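Local coordinates for protein putative methyltransferase from antibiotic biosynthesis pathway (Anabaena variabilis ATCC 29413, PDB 3EGE) that probably catalyses the transfer of a methyl group from S-adenosylmethionine to an acceptor substrate, at residues S13-A25 and P177-A189. Numbering follows the deposited sequence.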
loop_
_atom_site.group_PDB
_atom_site.type_symbol
_atom_site.label_atom_id
_atom_site.label_comp_id
_atom_site.label_asym_id
_atom_site.label_seq_id
_atom_site.Cartn_x
_atom_site.Cartn_y
_atom_site.Cartn_z
ATOM N N SER A 13 9.598 5.247 6.955
ATOM C CA SER A 13 10.426 4.713 5.824
ATOM C C SER A 13 11.833 4.315 6.324
ATOM O O SER A 13 12.856 4.675 5.723
ATOM C CB SER A 13 10.456 5.735 4.651
ATOM O OG SER A 13 10.807 5.155 3.381
ATOM N N GLN A 14 11.852 3.621 7.468
ATOM C CA GLN A 14 13.056 3.014 8.084
ATOM C C GLN A 14 12.909 1.499 7.863
ATOM O O GLN A 14 13.875 0.832 7.479
ATOM C CB GLN A 14 13.127 3.334 9.579
ATOM C CG GLN A 14 14.325 2.733 10.317
ATOM C CD GLN A 14 14.126 2.721 11.828
ATOM O OE1 GLN A 14 14.326 3.738 12.505
ATOM N NE2 GLN A 14 13.759 1.551 12.369
ATOM N N THR A 15 11.722 0.969 8.200
ATOM C CA THR A 15 11.319 -0.409 7.901
ATOM C C THR A 15 10.409 -0.476 6.642
ATOM O O THR A 15 10.183 -1.560 6.122
ATOM C CB THR A 15 10.626 -1.087 9.116
ATOM O OG1 THR A 15 9.416 -0.397 9.445
ATOM C CG2 THR A 15 11.553 -1.118 10.332
ATOM N N ARG A 16 9.897 0.668 6.166
ATOM C CA ARG A 16 9.046 0.766 4.954
ATOM C C ARG A 16 9.892 1.231 3.770
ATOM O O ARG A 16 9.615 2.234 3.113
ATOM C CB ARG A 16 7.877 1.723 5.209
ATOM C CG ARG A 16 7.004 1.361 6.405
ATOM C CD ARG A 16 6.278 0.053 6.197
ATOM N NE ARG A 16 5.322 0.118 5.095
ATOM C CZ ARG A 16 4.117 0.690 5.155
ATOM N NH1 ARG A 16 3.656 1.234 6.264
ATOM N NH2 ARG A 16 3.336 0.686 4.085
ATOM N N VAL A 17 10.926 0.452 3.494
ATOM C CA VAL A 17 11.895 0.745 2.439
ATOM C C VAL A 17 11.227 0.231 1.146
ATOM O O VAL A 17 10.893 -0.960 1.070
ATOM C CB VAL A 17 13.234 0.012 2.747
ATOM C CG1 VAL A 17 14.279 0.294 1.666
ATOM C CG2 VAL A 17 13.743 0.375 4.212
ATOM N N PRO A 18 10.977 1.117 0.150
ATOM C CA PRO A 18 10.253 0.656 -1.061
ATOM C C PRO A 18 10.941 -0.527 -1.736
ATOM O O PRO A 18 12.162 -0.535 -1.854
ATOM C CB PRO A 18 10.223 1.903 -1.972
ATOM C CG PRO A 18 10.435 3.056 -1.074
ATOM C CD PRO A 18 11.323 2.552 0.052
ATOM N N ASP A 19 10.157 -1.535 -2.109
ATOM C CA ASP A 19 10.682 -2.757 -2.698
ATOM C C ASP A 19 10.644 -2.629 -4.206
ATOM O O ASP A 19 9.622 -2.207 -4.757
ATOM C CB ASP A 19 9.877 -3.959 -2.217
ATOM C CG ASP A 19 10.562 -5.261 -2.536
ATOM O OD1 ASP A 19 10.521 -5.678 -3.707
ATOM O OD2 ASP A 19 11.140 -5.849 -1.597
ATOM N N ILE A 20 11.753 -3.019 -4.856
ATOM C CA ILE A 20 11.938 -2.888 -6.314
ATOM C C ILE A 20 10.912 -3.685 -7.140
ATOM O O ILE A 20 10.621 -3.326 -8.281
ATOM C CB ILE A 20 13.396 -3.265 -6.751
ATOM C CG1 ILE A 20 13.736 -2.670 -8.139
ATOM C CG2 ILE A 20 13.628 -4.796 -6.694
ATOM C CD1 ILE A 20 15.183 -3.025 -8.658
ATOM N N ARG A 21 10.388 -4.770 -6.567
ATOM C CA ARG A 21 9.347 -5.576 -7.225
ATOM C C ARG A 21 8.010 -4.852 -7.280
ATOM O O ARG A 21 7.276 -4.986 -8.259
ATOM C CB ARG A 21 9.223 -6.937 -6.567
ATOM C CG ARG A 21 10.434 -7.775 -6.868
ATOM C CD ARG A 21 10.563 -8.918 -5.962
ATOM N NE ARG A 21 10.828 -8.510 -4.577
ATOM C CZ ARG A 21 11.137 -9.357 -3.599
ATOM N NH1 ARG A 21 11.318 -10.649 -3.850
ATOM N NH2 ARG A 21 11.334 -8.902 -2.376
ATOM N N ILE A 22 7.712 -4.079 -6.236
ATOM C CA ILE A 22 6.520 -3.242 -6.226
ATOM C C ILE A 22 6.722 -2.098 -7.245
ATOM O O ILE A 22 5.833 -1.856 -8.064
ATOM C CB ILE A 22 6.172 -2.735 -4.825
ATOM C CG1 ILE A 22 5.875 -3.939 -3.909
ATOM C CG2 ILE A 22 4.960 -1.800 -4.897
ATOM C CD1 ILE A 22 5.454 -3.579 -2.498
ATOM N N VAL A 23 7.901 -1.463 -7.239
ATOM C CA VAL A 23 8.213 -0.368 -8.187
ATOM C C VAL A 23 8.125 -0.852 -9.638
ATOM O O VAL A 23 7.509 -0.180 -10.455
ATOM C CB VAL A 23 9.626 0.262 -7.940
ATOM C CG1 VAL A 23 9.942 1.318 -8.992
ATOM C CG2 VAL A 23 9.729 0.824 -6.518
ATOM N N ASN A 24 8.744 -1.999 -9.941
ATOM C CA ASN A 24 8.680 -2.610 -11.287
ATOM C C ASN A 24 7.227 -2.915 -11.719
ATOM O O ASN A 24 6.867 -2.690 -12.877
ATOM C CB ASN A 24 9.531 -3.901 -11.379
ATOM C CG ASN A 24 11.050 -3.654 -11.251
ATOM O OD1 ASN A 24 11.539 -2.548 -11.410
ATOM N ND2 ASN A 24 11.785 -4.709 -10.942
ATOM N N ALA A 25 6.418 -3.397 -10.772
ATOM C CA ALA A 25 4.980 -3.659 -10.980
ATOM C C ALA A 25 4.236 -2.368 -11.353
ATOM O O ALA A 25 3.496 -2.345 -12.337
ATOM C CB ALA A 25 4.350 -4.297 -9.712
ATOM N N PRO A 177 -3.721 -9.964 -8.831
ATOM C CA PRO A 177 -3.103 -10.105 -7.525
ATOM C C PRO A 177 -1.636 -9.688 -7.508
ATOM O O PRO A 177 -0.934 -9.887 -8.480
ATOM C CB PRO A 177 -3.211 -11.617 -7.232
ATOM C CG PRO A 177 -4.082 -12.171 -8.277
ATOM C CD PRO A 177 -3.936 -11.281 -9.449
ATOM N N PHE A 178 -1.218 -9.055 -6.420
ATOM C CA PHE A 178 0.196 -8.879 -6.138
ATOM C C PHE A 178 0.430 -9.873 -4.982
ATOM O O PHE A 178 0.097 -9.590 -3.810
ATOM C CB PHE A 178 0.607 -7.452 -5.768
ATOM C CG PHE A 178 2.051 -7.364 -5.341
ATOM C CD1 PHE A 178 3.074 -7.506 -6.288
ATOM C CD2 PHE A 178 2.394 -7.214 -3.983
ATOM C CE1 PHE A 178 4.439 -7.473 -5.905
ATOM C CE2 PHE A 178 3.756 -7.181 -3.581
ATOM C CZ PHE A 178 4.779 -7.327 -4.543
ATOM N N LEU A 179 0.968 -11.038 -5.331
ATOM C CA LEU A 179 1.317 -12.080 -4.352
ATOM C C LEU A 179 2.565 -11.547 -3.677
ATOM O O LEU A 179 3.433 -10.970 -4.347
ATOM C CB LEU A 179 1.595 -13.421 -5.034
ATOM C CG LEU A 179 0.442 -13.978 -5.897
ATOM C CD1 LEU A 179 0.859 -15.241 -6.687
ATOM C CD2 LEU A 179 -0.789 -14.237 -5.047
ATOM N N LEU A 180 2.638 -11.696 -2.362
ATOM C CA LEU A 180 3.755 -11.158 -1.592
ATOM C C LEU A 180 4.955 -12.105 -1.556
ATOM O O LEU A 180 4.802 -13.244 -1.108
ATOM C CB LEU A 180 3.336 -10.886 -0.152
ATOM C CG LEU A 180 2.190 -9.911 0.137
ATOM C CD1 LEU A 180 2.077 -9.723 1.690
ATOM C CD2 LEU A 180 2.371 -8.582 -0.593
ATOM N N PRO A 181 6.148 -11.650 -2.017
ATOM C CA PRO A 181 7.349 -12.474 -1.815
ATOM C C PRO A 181 7.660 -12.579 -0.326
ATOM O O PRO A 181 7.182 -11.773 0.458
ATOM C CB PRO A 181 8.454 -11.693 -2.520
ATOM C CG PRO A 181 7.753 -10.660 -3.376
ATOM C CD PRO A 181 6.445 -10.411 -2.766
ATOM N N HIS A 182 8.457 -13.566 0.049
ATOM C CA HIS A 182 8.817 -13.784 1.451
ATOM C C HIS A 182 9.846 -12.792 1.996
ATOM O O HIS A 182 9.965 -12.689 3.208
ATOM C CB HIS A 182 9.350 -15.205 1.651
ATOM C CG HIS A 182 10.709 -15.429 1.058
ATOM N ND1 HIS A 182 11.867 -15.332 1.801
ATOM C CD2 HIS A 182 11.095 -15.692 -0.212
ATOM C CE1 HIS A 182 12.904 -15.552 1.016
ATOM N NE2 HIS A 182 12.463 -15.764 -0.212
ATOM N N ASP A 183 10.561 -12.066 1.115
ATOM C CA ASP A 183 11.664 -11.150 1.493
ATOM C C ASP A 183 11.473 -9.683 1.079
ATOM O O ASP A 183 12.437 -8.993 0.702
ATOM C CB ASP A 183 13.014 -11.718 1.002
ATOM C CG ASP A 183 13.035 -12.024 -0.483
ATOM O OD1 ASP A 183 11.983 -11.847 -1.126
ATOM O OD2 ASP A 183 14.091 -12.479 -1.003
ATOM N N LEU A 184 10.233 -9.193 1.188
ATOM C CA LEU A 184 9.928 -7.780 0.899
ATOM C C LEU A 184 10.659 -6.838 1.872
ATOM O O LEU A 184 10.687 -7.072 3.085
ATOM C CB LEU A 184 8.426 -7.469 0.985
ATOM C CG LEU A 184 7.499 -7.918 -0.126
ATOM C CD1 LEU A 184 6.050 -7.748 0.325
ATOM C CD2 LEU A 184 7.765 -7.127 -1.426
ATOM N N SER A 185 11.251 -5.790 1.305
ATOM C CA SER A 185 11.947 -4.743 2.069
ATOM C C SER A 185 10.949 -3.799 2.765
ATOM O O SER A 185 11.263 -3.189 3.778
ATOM C CB SER A 185 12.857 -3.935 1.129
ATOM O OG SER A 185 12.094 -3.264 0.139
ATOM N N ASP A 186 9.756 -3.698 2.186
ATOM C CA ASP A 186 8.689 -2.819 2.627
ATOM C C ASP A 186 7.852 -3.582 3.652
ATOM O O ASP A 186 6.999 -4.405 3.293
ATOM C CB ASP A 186 7.876 -2.402 1.385
ATOM C CG ASP A 186 6.934 -1.243 1.635
ATOM O OD1 ASP A 186 6.806 -0.718 2.752
ATOM O OD2 ASP A 186 6.296 -0.855 0.653
ATOM N N LEU A 187 8.081 -3.280 4.934
ATOM C CA LEU A 187 7.457 -4.003 6.031
ATOM C C LEU A 187 6.117 -3.428 6.433
ATOM O O LEU A 187 5.936 -2.932 7.544
ATOM C CB LEU A 187 8.418 -4.142 7.233
ATOM C CG LEU A 187 9.782 -4.830 6.962
ATOM C CD1 LEU A 187 10.613 -4.971 8.283
ATOM C CD2 LEU A 187 9.610 -6.188 6.266
ATOM N N PHE A 188 5.178 -3.513 5.490
ATOM C CA PHE A 188 3.779 -3.224 5.755
ATOM C C PHE A 188 3.177 -4.449 6.504
ATOM O O PHE A 188 3.825 -5.497 6.645
ATOM C CB PHE A 188 2.984 -2.793 4.515
ATOM C CG PHE A 188 3.114 -3.684 3.330
ATOM C CD1 PHE A 188 2.334 -4.828 3.210
ATOM C CD2 PHE A 188 3.985 -3.342 2.283
ATOM C CE1 PHE A 188 2.436 -5.663 2.055
ATOM C CE2 PHE A 188 4.095 -4.156 1.130
ATOM C CZ PHE A 188 3.317 -5.315 1.021
ATOM N N ALA A 189 1.956 -4.273 6.997
ATOM C CA ALA A 189 1.275 -5.209 7.913
ATOM C C ALA A 189 1.577 -6.726 7.759
ATOM O O ALA A 189 2.158 -7.321 8.684
ATOM C CB ALA A 189 -0.237 -4.913 7.920
HETATM O O HOH W 1 7.371 -1.785 9.361
HETATM O O HOH W 2 4.473 0.822 1.346
#
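D19 accepts the backbone N-H of S185 on OD2 (N to OD2 2.9 Å, nearly straight at 171°), and this bond joins the start of helix 20-30 to the loop leaving strand 172-181 in a Rossmann-like methyltransferase fold. D19 is also the N-cap of that helix: with CG anti to its own backbone N (chi1 -167°), its carboxylate reaches across to the loop while OD1 still accepts R21 N, the capping bond. The same carboxylate is gripped side-on by R21, NE to OD1 and NH2 to OD2, so each oxygen serves two donors. L184 CD2 packs 3.5 Å from D19 CG. On the apolar side, buried I22 sets CG1 3.6 Å from F178 CZ, while its CD1 meets the edge of the F188 ring at CE2. D186 is buried too: R16 NE makes a salt bridge to its OD1 (2.9 Å), and OD2 bonds to Y48 OH and to a water shared with R16 NH2. F188 CB lies over one face of the R16 guanidinium, off toward its rim.

Toward T15 and exposed V17 the contact is looser. L187 N bonds to T15 O, S185 OG donates to V17 O (2.8 Å), and a water links T15 OG1 to L187 O. Well away from T15, D183, itself exposed, extends the D19-R21 salt-bridge network: NH1 reaches OD1 at 3.0 Å, NH2 at 3.3 Å from above the carboxylate plane, while P181 CG sits 3.5 Å above the guanidinium centre.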